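Local coordinates for type I site-specific restriction-modification system, R (Restriction) subunit (Vibrio vulnificus, PDB 3H1T), which is probably an ATP-hydrolysing, DNA-binding restriction subunit that moves along and cleaves DNA, represented here by its N-terminal nuclease region and helicase-like motor domains, at residues M22-N25 / R31-V34; P36-S41 / Y78-T83; K74-L79 / K108-I113. One frame throughout, in Å; residues are numbered along the deposited sequence.

Contact 1: residues M22-N25 / R31-V34; sequences MALN and RVYV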
HETATM    1  N   MSE A  22      -3.811 -19.990  43.478  1.00 70.04           N
HETATM    2  CA  MSE A  22      -4.961 -20.804  43.106  1.00 70.63           C
HETATM    3  C   MSE A  22      -5.389 -20.125  41.801  1.00 67.80           C
HETATM    4  O   MSE A  22      -6.062 -20.705  40.941  1.00 68.25           O
HETATM    5  CB  MSE A  22      -6.075 -20.694  44.170  1.00104.71           C
HETATM    6  CG  MSE A  22      -6.135 -21.812  45.218  1.00113.00           C
HETATM    7 SE   MSE A  22      -6.137 -23.656  44.524  1.00126.11          SE
HETATM    8  CE  MSE A  22      -4.217 -23.884  44.630  1.00117.96           C
ATOM      9  N   ALA A  23      -4.949 -18.873  41.687  1.00 52.00           N
ATOM     10  CA  ALA A  23      -5.225 -18.004  40.558  1.00 47.09           C
ATOM     11  C   ALA A  23      -4.783 -18.621  39.239  1.00 45.35           C
ATOM     12  O   ALA A  23      -3.710 -19.236  39.153  1.00 42.30           O
ATOM     13  CB  ALA A  23      -4.537 -16.674  40.769  1.00 41.46           C
ATOM     14  N   LEU A  24      -5.632 -18.473  38.224  1.00 40.28           N
ATOM     15  CA  LEU A  24      -5.350 -19.014  36.908  1.00 39.04           C
ATOM     16  C   LEU A  24      -4.627 -18.074  35.964  1.00 39.34           C
ATOM     17  O   LEU A  24      -4.887 -16.859  35.916  1.00 38.19           O
ATOM     18  CB  LEU A  24      -6.641 -19.481  36.228  1.00 39.96           C
ATOM     19  CG  LEU A  24      -7.473 -20.642  36.791  1.00 39.52           C
ATOM     20  CD1 LEU A  24      -8.651 -20.837  35.858  1.00 36.98           C
ATOM     21  CD2 LEU A  24      -6.654 -21.933  36.902  1.00 37.32           C
ATOM     22  N   ASN A  25      -3.710 -18.690  35.222  1.00 61.90           N
ATOM     23  CA  ASN A  25      -2.861 -18.100  34.185  1.00 61.72           C
ATOM     24  C   ASN A  25      -3.772 -17.400  33.189  1.00 61.32           C
ATOM     25  O   ASN A  25      -4.982 -17.644  33.182  1.00 62.06           O
ATOM     26  CB  ASN A  25      -2.134 -19.246  33.450  1.00 53.93           C
ATOM     27  CG  ASN A  25      -0.651 -19.095  33.454  1.00 55.92           C
ATOM     28  OD1 ASN A  25      -0.071 -18.766  34.485  1.00 59.23           O
ATOM     29  ND2 ASN A  25      -0.012 -19.347  32.309  1.00 59.29           N
ATOM     30  N   ARG A  31      -8.408 -21.349  28.609  1.00 32.58           N
ATOM     31  CA  ARG A  31      -8.716 -22.762  28.420  1.00 33.97           C
ATOM     32  C   ARG A  31      -9.936 -23.148  29.249  1.00 33.99           C
ATOM     33  O   ARG A  31     -10.862 -23.800  28.754  1.00 32.80           O
ATOM     34  CB  ARG A  31      -7.496 -23.618  28.816  1.00 45.81           C
ATOM     35  CG  ARG A  31      -7.718 -25.111  28.768  1.00 48.88           C
ATOM     36  CD  ARG A  31      -6.419 -25.848  29.063  1.00 53.19           C
ATOM     37  NE  ARG A  31      -5.853 -25.430  30.342  1.00 56.46           N
ATOM     38  CZ  ARG A  31      -6.287 -25.855  31.525  1.00 57.08           C
ATOM     39  NH1 ARG A  31      -7.289 -26.727  31.586  1.00 55.97           N
ATOM     40  NH2 ARG A  31      -5.742 -25.384  32.646  1.00 55.69           N
ATOM     41  N   VAL A  32      -9.966 -22.703  30.499  1.00 36.00           N
ATOM     42  CA  VAL A  32     -11.067 -23.033  31.389  1.00 35.18           C
ATOM     43  C   VAL A  32     -12.338 -22.183  31.213  1.00 36.73           C
ATOM     44  O   VAL A  32     -13.452 -22.727  31.308  1.00 34.79           O
ATOM     45  CB  VAL A  32     -10.589 -23.000  32.870  1.00 29.64           C
ATOM     46  CG1 VAL A  32     -11.759 -23.111  33.822  1.00 27.69           C
ATOM     47  CG2 VAL A  32      -9.623 -24.165  33.101  1.00 28.10           C
ATOM     48  N   TYR A  33     -12.205 -20.882  30.937  1.00 35.23           N
ATOM     49  CA  TYR A  33     -13.410 -20.060  30.759  1.00 33.64           C
ATOM     50  C   TYR A  33     -13.680 -19.490  29.375  1.00 35.35           C
ATOM     51  O   TYR A  33     -14.738 -19.742  28.788  1.00 35.24           O
ATOM     52  CB  TYR A  33     -13.432 -18.873  31.718  1.00 31.49           C
ATOM     53  CG  TYR A  33     -13.414 -19.235  33.170  1.00 32.17           C
ATOM     54  CD1 TYR A  33     -12.225 -19.586  33.796  1.00 31.06           C
ATOM     55  CD2 TYR A  33     -14.581 -19.181  33.938  1.00 31.49           C
ATOM     56  CE1 TYR A  33     -12.189 -19.867  35.153  1.00 32.39           C
ATOM     57  CE2 TYR A  33     -14.557 -19.458  35.301  1.00 30.60           C
ATOM     58  CZ  TYR A  33     -13.355 -19.802  35.902  1.00 32.57           C
ATOM     59  OH  TYR A  33     -13.305 -20.066  37.253  1.00 31.74           O
ATOM     60  N   VAL A  34     -12.735 -18.703  28.862  1.00 28.70           N
ATOM     61  CA  VAL A  34     -12.923 -18.032  27.594  1.00 24.79           C
ATOM     62  C   VAL A  34     -13.262 -18.902  26.393  1.00 26.80           C
ATOM     63  O   VAL A  34     -14.311 -18.704  25.772  1.00 26.91           O
ATOM     64  CB  VAL A  34     -11.714 -17.156  27.272  1.00 22.74           C
ATOM     65  CG1 VAL A  34     -12.024 -16.274  26.086  1.00 18.56           C
ATOM     66  CG2 VAL A  34     -11.357 -16.306  28.501  1.00 16.76           C
TER
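The aromatic ring of Tyr33 meets Leu24 at its edge: methyl Leu24 CD1 lies near the ring plane, 3.7 Å from Tyr33 CE1, and neither face is used in the contact between the two segments. The same methyl also reaches the branch point of the preceding residue, with Leu24 CD1 4.2 Å from Val32 CB. Leu24 can bridge these neighbours because its side chain is stretched out, CD1 lying anti to CA (chi2 -179°), and it crosses both Val32 and Tyr33 at about a right angle. The touch is purely apolar and small, burying 98 Å² in all, at the surface of the protein. The polar fixing is done by the Leu24 backbone, whose N is hydrogen-bonded to Glu96 OE2 and whose O takes a weak hydrogen bond from Asn97 ND2. Both partners sit in the loop after strand 86-93, and Glu96 also touches the Tyr33 side chain. The loop leading into helix 26-40 thus packs back on that helix about two turns further on, where a wider pi-type turn spans 31-34, and the helix so met is the first one modelled in the probable nuclease domain.

Contact 2: residues P36-S41 / Y78-T83; sequences PKLKES and YLLKYT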
ATOM      1  N   PRO A  36     -14.245 -22.055  26.245  1.00 26.03           N
ATOM      2  CA  PRO A  36     -15.514 -22.773  26.359  1.00 23.96           C
ATOM      3  C   PRO A  36     -16.717 -21.850  26.120  1.00 25.12           C
ATOM      4  O   PRO A  36     -17.656 -22.206  25.412  1.00 25.86           O
ATOM      5  CB  PRO A  36     -15.449 -23.333  27.769  1.00 21.26           C
ATOM      6  CG  PRO A  36     -13.993 -23.658  27.885  1.00 20.42           C
ATOM      7  CD  PRO A  36     -13.343 -22.408  27.355  1.00 20.18           C
ATOM      8  N   LYS A  37     -16.680 -20.653  26.692  1.00 29.93           N
ATOM      9  CA  LYS A  37     -17.789 -19.711  26.521  1.00 27.73           C
ATOM     10  C   LYS A  37     -17.937 -19.280  25.070  1.00 28.82           C
ATOM     11  O   LYS A  37     -19.052 -19.028  24.605  1.00 31.23           O
ATOM     12  CB  LYS A  37     -17.626 -18.492  27.437  1.00 21.47           C
ATOM     13  CG  LYS A  37     -17.931 -18.806  28.900  1.00 22.23           C
ATOM     14  CD  LYS A  37     -17.754 -17.589  29.808  1.00 23.85           C
ATOM     15  CE  LYS A  37     -18.162 -17.887  31.244  1.00 27.32           C
ATOM     16  NZ  LYS A  37     -18.101 -16.674  32.111  1.00 28.38           N
ATOM     17  N   LEU A  38     -16.828 -19.194  24.342  1.00 25.74           N
ATOM     18  CA  LEU A  38     -16.921 -18.807  22.933  1.00 27.93           C
ATOM     19  C   LEU A  38     -17.609 -19.932  22.138  1.00 29.27           C
ATOM     20  O   LEU A  38     -18.462 -19.673  21.273  1.00 28.39           O
ATOM     21  CB  LEU A  38     -15.533 -18.508  22.344  1.00 24.58           C
ATOM     22  CG  LEU A  38     -14.943 -17.130  22.731  1.00 26.20           C
ATOM     23  CD1 LEU A  38     -13.460 -17.061  22.371  1.00 21.58           C
ATOM     24  CD2 LEU A  38     -15.709 -16.002  22.025  1.00 24.29           C
ATOM     25  N   LYS A  39     -17.250 -21.180  22.442  1.00 32.86           N
ATOM     26  CA  LYS A  39     -17.844 -22.331  21.768  1.00 33.03           C
ATOM     27  C   LYS A  39     -19.320 -22.461  22.145  1.00 34.00           C
ATOM     28  O   LYS A  39     -20.171 -22.748  21.307  1.00 35.04           O
ATOM     29  CB  LYS A  39     -17.076 -23.600  22.138  1.00 36.90           C
ATOM     30  CG  LYS A  39     -15.785 -23.774  21.362  1.00 37.99           C
ATOM     31  CD  LYS A  39     -14.938 -24.909  21.914  1.00 38.49           C
ATOM     32  CE  LYS A  39     -13.603 -25.004  21.187  1.00 40.99           C
ATOM     33  NZ  LYS A  39     -12.715 -25.989  21.851  1.00 43.87           N
ATOM     34  N   GLU A  40     -19.621 -22.254  23.414  1.00 31.50           N
ATOM     35  CA  GLU A  40     -20.998 -22.317  23.871  1.00 32.07           C
ATOM     36  C   GLU A  40     -21.858 -21.317  23.077  1.00 31.99           C
ATOM     37  O   GLU A  40     -23.058 -21.529  22.898  1.00 31.51           O
ATOM     38  CB  GLU A  40     -21.053 -21.988  25.364  1.00 33.55           C
ATOM     39  CG  GLU A  40     -20.627 -23.123  26.274  1.00 35.23           C
ATOM     40  CD  GLU A  40     -20.340 -22.653  27.686  1.00 35.07           C
ATOM     41  OE1 GLU A  40     -21.008 -21.698  28.128  1.00 33.91           O
ATOM     42  OE2 GLU A  40     -19.451 -23.239  28.348  1.00 34.29           O
ATOM     43  N   SER A  41     -21.248 -20.233  22.596  1.00 32.65           N
ATOM     44  CA  SER A  41     -21.994 -19.229  21.844  1.00 32.74           C
ATOM     45  C   SER A  41     -21.994 -19.469  20.337  1.00 34.06           C
ATOM     46  O   SER A  41     -22.433 -18.616  19.568  1.00 33.62           O
ATOM     47  CB  SER A  41     -21.484 -17.816  22.158  1.00 33.23           C
ATOM     48  OG  SER A  41     -21.722 -17.485  23.520  1.00 30.93           O
ATOM     49  N   TYR A  78      -8.010 -13.450  20.446  1.00 26.22           N
ATOM     50  CA  TYR A  78      -8.988 -14.177  19.659  1.00 25.27           C
ATOM     51  C   TYR A  78      -9.564 -13.295  18.578  1.00 25.20           C
ATOM     52  O   TYR A  78      -9.755 -12.101  18.766  1.00 24.90           O
ATOM     53  CB  TYR A  78     -10.163 -14.680  20.492  1.00 27.42           C
ATOM     54  CG  TYR A  78      -9.847 -15.662  21.594  1.00 27.45           C
ATOM     55  CD1 TYR A  78      -9.487 -15.219  22.868  1.00 27.35           C
ATOM     56  CD2 TYR A  78     -10.019 -17.026  21.395  1.00 25.84           C
ATOM     57  CE1 TYR A  78      -9.319 -16.105  23.916  1.00 23.94           C
ATOM     58  CE2 TYR A  78      -9.856 -17.923  22.443  1.00 27.72           C
ATOM     59  CZ  TYR A  78      -9.509 -17.447  23.708  1.00 25.14           C
ATOM     60  OH  TYR A  78      -9.392 -18.285  24.793  1.00 25.87           O
ATOM     61  N   LEU A  79      -9.849 -13.910  17.440  1.00 29.28           N
ATOM     62  CA  LEU A  79     -10.442 -13.227  16.321  1.00 28.58           C
ATOM     63  C   LEU A  79     -11.679 -14.075  16.081  1.00 29.84           C
ATOM     64  O   LEU A  79     -11.588 -15.295  15.979  1.00 31.27           O
ATOM     65  CB  LEU A  79      -9.496 -13.262  15.121  1.00 25.36           C
ATOM     66  CG  LEU A  79      -9.621 -12.304  13.922  1.00 25.44           C
ATOM     67  CD1 LEU A  79      -9.973 -13.098  12.688  1.00 20.55           C
ATOM     68  CD2 LEU A  79     -10.644 -11.214  14.185  1.00 23.60           C
ATOM     69  N   LEU A  80     -12.845 -13.444  16.017  1.00 24.78           N
ATOM     70  CA  LEU A  80     -14.074 -14.188  15.801  1.00 24.54           C
ATOM     71  C   LEU A  80     -14.504 -13.962  14.371  1.00 25.14           C
ATOM     72  O   LEU A  80     -14.818 -12.847  13.991  1.00 25.73           O
ATOM     73  CB  LEU A  80     -15.147 -13.712  16.773  1.00 21.02           C
ATOM     74  CG  LEU A  80     -14.716 -13.765  18.241  1.00 22.03           C
ATOM     75  CD1 LEU A  80     -15.873 -13.319  19.099  1.00 22.73           C
ATOM     76  CD2 LEU A  80     -14.296 -15.162  18.643  1.00 23.79           C
ATOM     77  N   LYS A  81     -14.504 -15.021  13.570  1.00 27.47           N
ATOM     78  CA  LYS A  81     -14.888 -14.898  12.174  1.00 28.16           C
ATOM     79  C   LYS A  81     -16.301 -15.395  11.955  1.00 28.76           C
ATOM     80  O   LYS A  81     -16.646 -16.507  12.358  1.00 29.33           O
ATOM     81  CB  LYS A  81     -13.898 -15.667  11.273  1.00 32.31           C
ATOM     82  CG  LYS A  81     -12.449 -15.212  11.441  1.00 32.92           C
ATOM     83  CD  LYS A  81     -11.577 -15.498  10.226  1.00 36.47           C
ATOM     84  CE  LYS A  81     -11.227 -16.957  10.072  1.00 40.81           C
ATOM     85  NZ  LYS A  81      -9.997 -17.092   9.245  1.00 42.39           N
ATOM     86  N   TYR A  82     -17.133 -14.552  11.354  1.00 36.36           N
ATOM     87  CA  TYR A  82     -18.503 -14.950  11.075  1.00 36.93           C
ATOM     88  C   TYR A  82     -18.433 -16.044  10.018  1.00 36.71           C
ATOM     89  O   TYR A  82     -19.132 -17.056  10.077  1.00 37.02           O
ATOM     90  CB  TYR A  82     -19.310 -13.788  10.527  1.00 32.19           C
ATOM     91  CG  TYR A  82     -20.691 -14.232  10.151  1.00 34.03           C
ATOM     92  CD1 TYR A  82     -21.559 -14.731  11.121  1.00 36.47           C
ATOM     93  CD2 TYR A  82     -21.126 -14.181   8.831  1.00 34.24           C
ATOM     94  CE1 TYR A  82     -22.833 -15.165  10.785  1.00 37.00           C
ATOM     95  CE2 TYR A  82     -22.396 -14.614   8.483  1.00 37.24           C
ATOM     96  CZ  TYR A  82     -23.247 -15.104   9.463  1.00 37.66           C
ATOM     97  OH  TYR A  82     -24.511 -15.523   9.121  1.00 39.46           O
ATOM     98  N   THR A  83     -17.559 -15.800   9.055  1.00 30.72           N
ATOM     99  CA  THR A  83     -17.305 -16.696   7.950  1.00 32.56           C
ATOM    100  C   THR A  83     -15.785 -16.800   7.837  1.00 32.91           C
ATOM    101  O   THR A  83     -15.056 -16.082   8.532  1.00 33.44           O
ATOM    102  CB  THR A  83     -17.958 -16.132   6.674  1.00 37.65           C
ATOM    103  OG1 THR A  83     -19.203 -16.805   6.463  1.00 41.63           O
ATOM    104  CG2 THR A  83     -17.093 -16.305   5.476  1.00 37.23           C
TER
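Leu38 forks between two side chains of the strand, giving one methyl to an aromatic face and the other to a leucine. Its CD1 sits over the ring of Tyr78 in a CH-pi contact, 3.8 Å from the ring centroid and 22° off the normal. The methyl is displaced toward one side of the ring, so its closest approach is from Leu38 CD1 to Tyr78 CD2 at 3.6 Å, with Tyr78 CE2 hardly farther away. The second branch turns to Leu80: the two leucines cross obliquely, Leu38 CD2 resting against both methyls, 3.8 Å from Leu80 CD2 and 4.0 Å from Leu80 CD1. Both strand residues point toward the helix because they are two apart and so share one face of the strand; Leu79, between them, faces the other way. In Tyr78, chi2 87° turns the ring plane nearly square to the CA-CB-CG plane and, with CG anti to the carbonyl carbon (chi1 -62°), leaves one face turned to Leu38. At its far end Tyr78 OH is hydrogen-bonded to Thr35 OG1 of the same helix, so the ring is pinned there while one face receives Leu38. All three side chains are buried, and here the contact is wholly apolar. Helix 26-40 thus packs on one side of strand 75-81, an inner strand of the mixed sheet between strands 49-55 and 86-93. Val91 of the latter touches both Tyr78 and Leu80, while Cys30 and Val34 carry the helix's cover of the tyrosine back toward its N-terminal end.

Contact 3: residues K74-L79 / K108-I113; sequences KRADYL and KDYAEI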
ATOM      1  N   LYS A  74       2.194  -8.028  15.550  1.00 28.94           N
ATOM      2  CA  LYS A  74       0.901  -7.816  16.204  1.00 27.53           C
ATOM      3  C   LYS A  74       0.036  -9.068  16.257  1.00 28.42           C
ATOM      4  O   LYS A  74      -0.089  -9.794  15.266  1.00 27.52           O
ATOM      5  CB  LYS A  74       0.165  -6.671  15.511  1.00 27.18           C
ATOM      6  CG  LYS A  74       0.879  -5.331  15.645  1.00 25.27           C
ATOM      7  CD  LYS A  74       0.184  -4.254  14.836  1.00 26.75           C
ATOM      8  CE  LYS A  74       0.698  -2.857  15.183  1.00 25.79           C
ATOM      9  NZ  LYS A  74       1.776  -2.365  14.271  1.00 26.10           N
ATOM     10  N   ARG A  75      -0.601  -9.288  17.407  1.00 35.91           N
ATOM     11  CA  ARG A  75      -1.389 -10.491  17.642  1.00 35.26           C
ATOM     12  C   ARG A  75      -2.579 -10.194  18.560  1.00 33.18           C
ATOM     13  O   ARG A  75      -2.455  -9.451  19.537  1.00 33.76           O
ATOM     14  CB  ARG A  75      -0.434 -11.495  18.292  1.00 53.83           C
ATOM     15  CG  ARG A  75      -0.796 -12.954  18.369  1.00 59.89           C
ATOM     16  CD  ARG A  75       0.301 -13.628  19.181  1.00 62.57           C
ATOM     17  NE  ARG A  75       1.551 -12.851  19.165  1.00 69.19           N
ATOM     18  CZ  ARG A  75       2.530 -12.984  18.263  1.00 70.75           C
ATOM     19  NH1 ARG A  75       2.429 -13.875  17.283  1.00 69.76           N
ATOM     20  NH2 ARG A  75       3.623 -12.228  18.345  1.00 68.45           N
ATOM     21  N   ALA A  76      -3.730 -10.758  18.227  1.00 26.54           N
ATOM     22  CA  ALA A  76      -4.921 -10.583  19.042  1.00 25.27           C
ATOM     23  C   ALA A  76      -5.228 -11.930  19.705  1.00 24.75           C
ATOM     24  O   ALA A  76      -5.090 -12.972  19.069  1.00 24.42           O
ATOM     25  CB  ALA A  76      -6.100 -10.137  18.173  1.00 17.19           C
ATOM     26  N   ASP A  77      -5.623 -11.917  20.975  1.00 25.94           N
ATOM     27  CA  ASP A  77      -5.922 -13.166  21.670  1.00 27.46           C
ATOM     28  C   ASP A  77      -6.896 -14.032  20.878  1.00 27.76           C
ATOM     29  O   ASP A  77      -6.636 -15.212  20.661  1.00 29.31           O
ATOM     30  CB  ASP A  77      -6.472 -12.895  23.067  1.00 30.47           C
ATOM     31  CG  ASP A  77      -5.450 -12.254  23.969  1.00 34.27           C
ATOM     32  OD1 ASP A  77      -4.252 -12.551  23.795  1.00 36.71           O
ATOM     33  OD2 ASP A  77      -5.835 -11.469  24.856  1.00 35.99           O
ATOM     34  N   TYR A  78      -8.010 -13.450  20.446  1.00 26.22           N
ATOM     35  CA  TYR A  78      -8.988 -14.177  19.659  1.00 25.27           C
ATOM     36  C   TYR A  78      -9.564 -13.295  18.578  1.00 25.20           C
ATOM     37  O   TYR A  78      -9.755 -12.101  18.766  1.00 24.90           O
ATOM     38  CB  TYR A  78     -10.163 -14.680  20.492  1.00 27.42           C
ATOM     39  CG  TYR A  78      -9.847 -15.662  21.594  1.00 27.45           C
ATOM     40  CD1 TYR A  78      -9.487 -15.219  22.868  1.00 27.35           C
ATOM     41  CD2 TYR A  78     -10.019 -17.026  21.395  1.00 25.84           C
ATOM     42  CE1 TYR A  78      -9.319 -16.105  23.916  1.00 23.94           C
ATOM     43  CE2 TYR A  78      -9.856 -17.923  22.443  1.00 27.72           C
ATOM     44  CZ  TYR A  78      -9.509 -17.447  23.708  1.00 25.14           C
ATOM     45  OH  TYR A  78      -9.392 -18.285  24.793  1.00 25.87           O
ATOM     46  N   LEU A  79      -9.849 -13.910  17.440  1.00 29.28           N
ATOM     47  CA  LEU A  79     -10.442 -13.227  16.321  1.00 28.58           C
ATOM     48  C   LEU A  79     -11.679 -14.075  16.081  1.00 29.84           C
ATOM     49  O   LEU A  79     -11.588 -15.295  15.979  1.00 31.27           O
ATOM     50  CB  LEU A  79      -9.496 -13.262  15.121  1.00 25.36           C
ATOM     51  CG  LEU A  79      -9.621 -12.304  13.922  1.00 25.44           C
ATOM     52  CD1 LEU A  79      -9.973 -13.098  12.688  1.00 20.55           C
ATOM     53  CD2 LEU A  79     -10.644 -11.214  14.185  1.00 23.60           C
ATOM     54  N   LYS A 108     -10.309  -2.484  21.901  1.00 26.65           N
ATOM     55  CA  LYS A 108     -10.871  -1.475  21.005  1.00 28.03           C
ATOM     56  C   LYS A 108      -9.827  -1.086  19.952  1.00 29.82           C
ATOM     57  O   LYS A 108     -10.149  -0.850  18.793  1.00 30.40           O
ATOM     58  CB  LYS A 108     -11.291  -0.225  21.796  1.00 27.05           C
ATOM     59  CG  LYS A 108     -12.605  -0.380  22.553  1.00 27.21           C
ATOM     60  CD  LYS A 108     -12.973   0.845  23.383  1.00 25.17           C
ATOM     61  CE  LYS A 108     -12.890   2.143  22.591  1.00 28.25           C
ATOM     62  NZ  LYS A 108     -13.808   3.189  23.122  1.00 21.88           N
ATOM     63  N   ASP A 109      -8.566  -1.037  20.370  1.00 28.77           N
ATOM     64  CA  ASP A 109      -7.476  -0.681  19.473  1.00 30.24           C
ATOM     65  C   ASP A 109      -7.287  -1.715  18.364  1.00 30.45           C
ATOM     66  O   ASP A 109      -6.937  -1.353  17.247  1.00 30.85           O
ATOM     67  CB  ASP A 109      -6.169  -0.516  20.258  1.00 52.42           C
ATOM     68  CG  ASP A 109      -5.217   0.480  19.610  1.00 59.05           C
ATOM     69  OD1 ASP A 109      -5.498   1.695  19.640  1.00 62.22           O
ATOM     70  OD2 ASP A 109      -4.178   0.045  19.071  1.00 61.40           O
ATOM     71  N   TYR A 110      -7.509  -2.992  18.668  1.00 29.94           N
ATOM     72  CA  TYR A 110      -7.361  -4.055  17.675  1.00 29.13           C
ATOM     73  C   TYR A 110      -8.552  -4.049  16.730  1.00 27.71           C
ATOM     74  O   TYR A 110      -8.436  -4.387  15.549  1.00 28.45           O
ATOM     75  CB  TYR A 110      -7.282  -5.434  18.340  1.00 37.57           C
ATOM     76  CG  TYR A 110      -5.972  -5.777  19.008  1.00 41.66           C
ATOM     77  CD1 TYR A 110      -4.771  -5.752  18.300  1.00 44.41           C
ATOM     78  CD2 TYR A 110      -5.939  -6.170  20.342  1.00 43.77           C
ATOM     79  CE1 TYR A 110      -3.558  -6.110  18.909  1.00 46.49           C
ATOM     80  CE2 TYR A 110      -4.741  -6.532  20.962  1.00 47.17           C
ATOM     81  CZ  TYR A 110      -3.552  -6.498  20.239  1.00 46.12           C
ATOM     82  OH  TYR A 110      -2.369  -6.831  20.860  1.00 46.74           O
ATOM     83  N   ALA A 111      -9.702  -3.688  17.279  1.00 24.04           N
ATOM     84  CA  ALA A 111     -10.933  -3.623  16.516  1.00 22.02           C
ATOM     85  C   ALA A 111     -10.763  -2.546  15.469  1.00 22.12           C
ATOM     86  O   ALA A 111     -11.026  -2.751  14.290  1.00 21.90           O
ATOM     87  CB  ALA A 111     -12.087  -3.281  17.431  1.00  9.85           C
ATOM     88  N   GLU A 112     -10.305  -1.385  15.921  1.00 25.51           N
ATOM     89  CA  GLU A 112     -10.077  -0.251  15.040  1.00 26.70           C
ATOM     90  C   GLU A 112      -9.018  -0.593  13.975  1.00 27.89           C
ATOM     91  O   GLU A 112      -9.186  -0.253  12.806  1.00 30.05           O
ATOM     92  CB  GLU A 112      -9.671   0.972  15.875  1.00 26.44           C
ATOM     93  CG  GLU A 112     -10.856   1.597  16.625  1.00 31.85           C
ATOM     94  CD  GLU A 112     -10.481   2.282  17.940  1.00 36.08           C
ATOM     95  OE1 GLU A 112      -9.295   2.623  18.121  1.00 40.11           O
ATOM     96  OE2 GLU A 112     -11.375   2.489  18.789  1.00 33.20           O
ATOM     97  N   ILE A 113      -7.944  -1.281  14.350  1.00 19.95           N
ATOM     98  CA  ILE A 113      -6.916  -1.641  13.377  1.00 19.26           C
ATOM     99  C   ILE A 113      -7.373  -2.696  12.357  1.00 20.73           C
ATOM    100  O   ILE A 113      -7.007  -2.634  11.194  1.00 22.45           O
ATOM    101  CB  ILE A 113      -5.649  -2.185  14.084  1.00 24.91           C
ATOM    102  CG1 ILE A 113      -4.877  -1.044  14.739  1.00 25.54           C
ATOM    103  CG2 ILE A 113      -4.742  -2.896  13.085  1.00 25.20           C
ATOM    104  CD1 ILE A 113      -3.777  -1.529  15.679  1.00 27.16           C
TER
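Lys74 NZ is gripped by three carboxylates, forming salt bridges with Glu72 OE2, Asp367 OD2 and Asp368 OD1, while the Lys74 chain runs loosely past Ile113, its CE 4.7 Å from Ile113 CD1. The two aspartates belong to helix 362-368, so the residue leading into strand 75-81 is tied to an element far along the chain. The closer approach to the strand is made by Tyr110. With CG anti to its carbonyl carbon (chi1 -76°), the ring is sent from the helix to the strand, and Tyr110 OH comes to 2.9 Å from Arg75 O. The ring carbon bearing the hydroxyl, Tyr110 CZ, is 3.2 Å from Arg75 O, and this oxygen lies oblique to the ring. Ala76, next in the strand, lies over one face of this ring, with Ala76 CB 4.4 Å from Tyr110 CG. The CA atoms of Ala76 and Tyr110 are 7.1 Å apart. Helix 104-114 is the connection of a beta-alpha-beta crossover, leading from strand 86-93 to the parallel strand 118-122, and together with helix 26-40 and the strands between it makes the alpha-beta-beta-beta-alpha-beta core characteristic of PD-(D/E)XK nucleases. Just past Ala76 the strand turns a corner at Asp77. There Asp77 OD2 accepts a hydrogen bond from Ala93 N and lies close to Glu92 OE2, an acidic pairing consistent with the active site of that nuclease family. Tyr110 also touches Glu92, which places its ring beside this probable site. Along the helix, Tyr110 and Ile113 both point toward the strand segment, one helical turn apart, whereas Lys108 makes a cation-pi contact with Phe130.

Overall arrangement
All three contacts belong to the N-terminal nuclease-like region, but they differ in depth. Contact 1 is a surface touch, contact 3 is partly buried, and contact 2 is buried throughout. Contacts 1 and 2 share helix 26-40, their centres about 17 Å apart, and Val34 of the first packs on Tyr78 of the second, linking them directly. Contacts 2 and 3 share strand 75-81, with centres about 14 Å apart, and bring different helices to it. Their chemistry follows place: one methyl over a ring face and another against a leucine in the buried helix-sheet layer, a methyl at a ring edge near the start of the modelled chain, and a phenol beside a backbone carbonyl near the acidic residues.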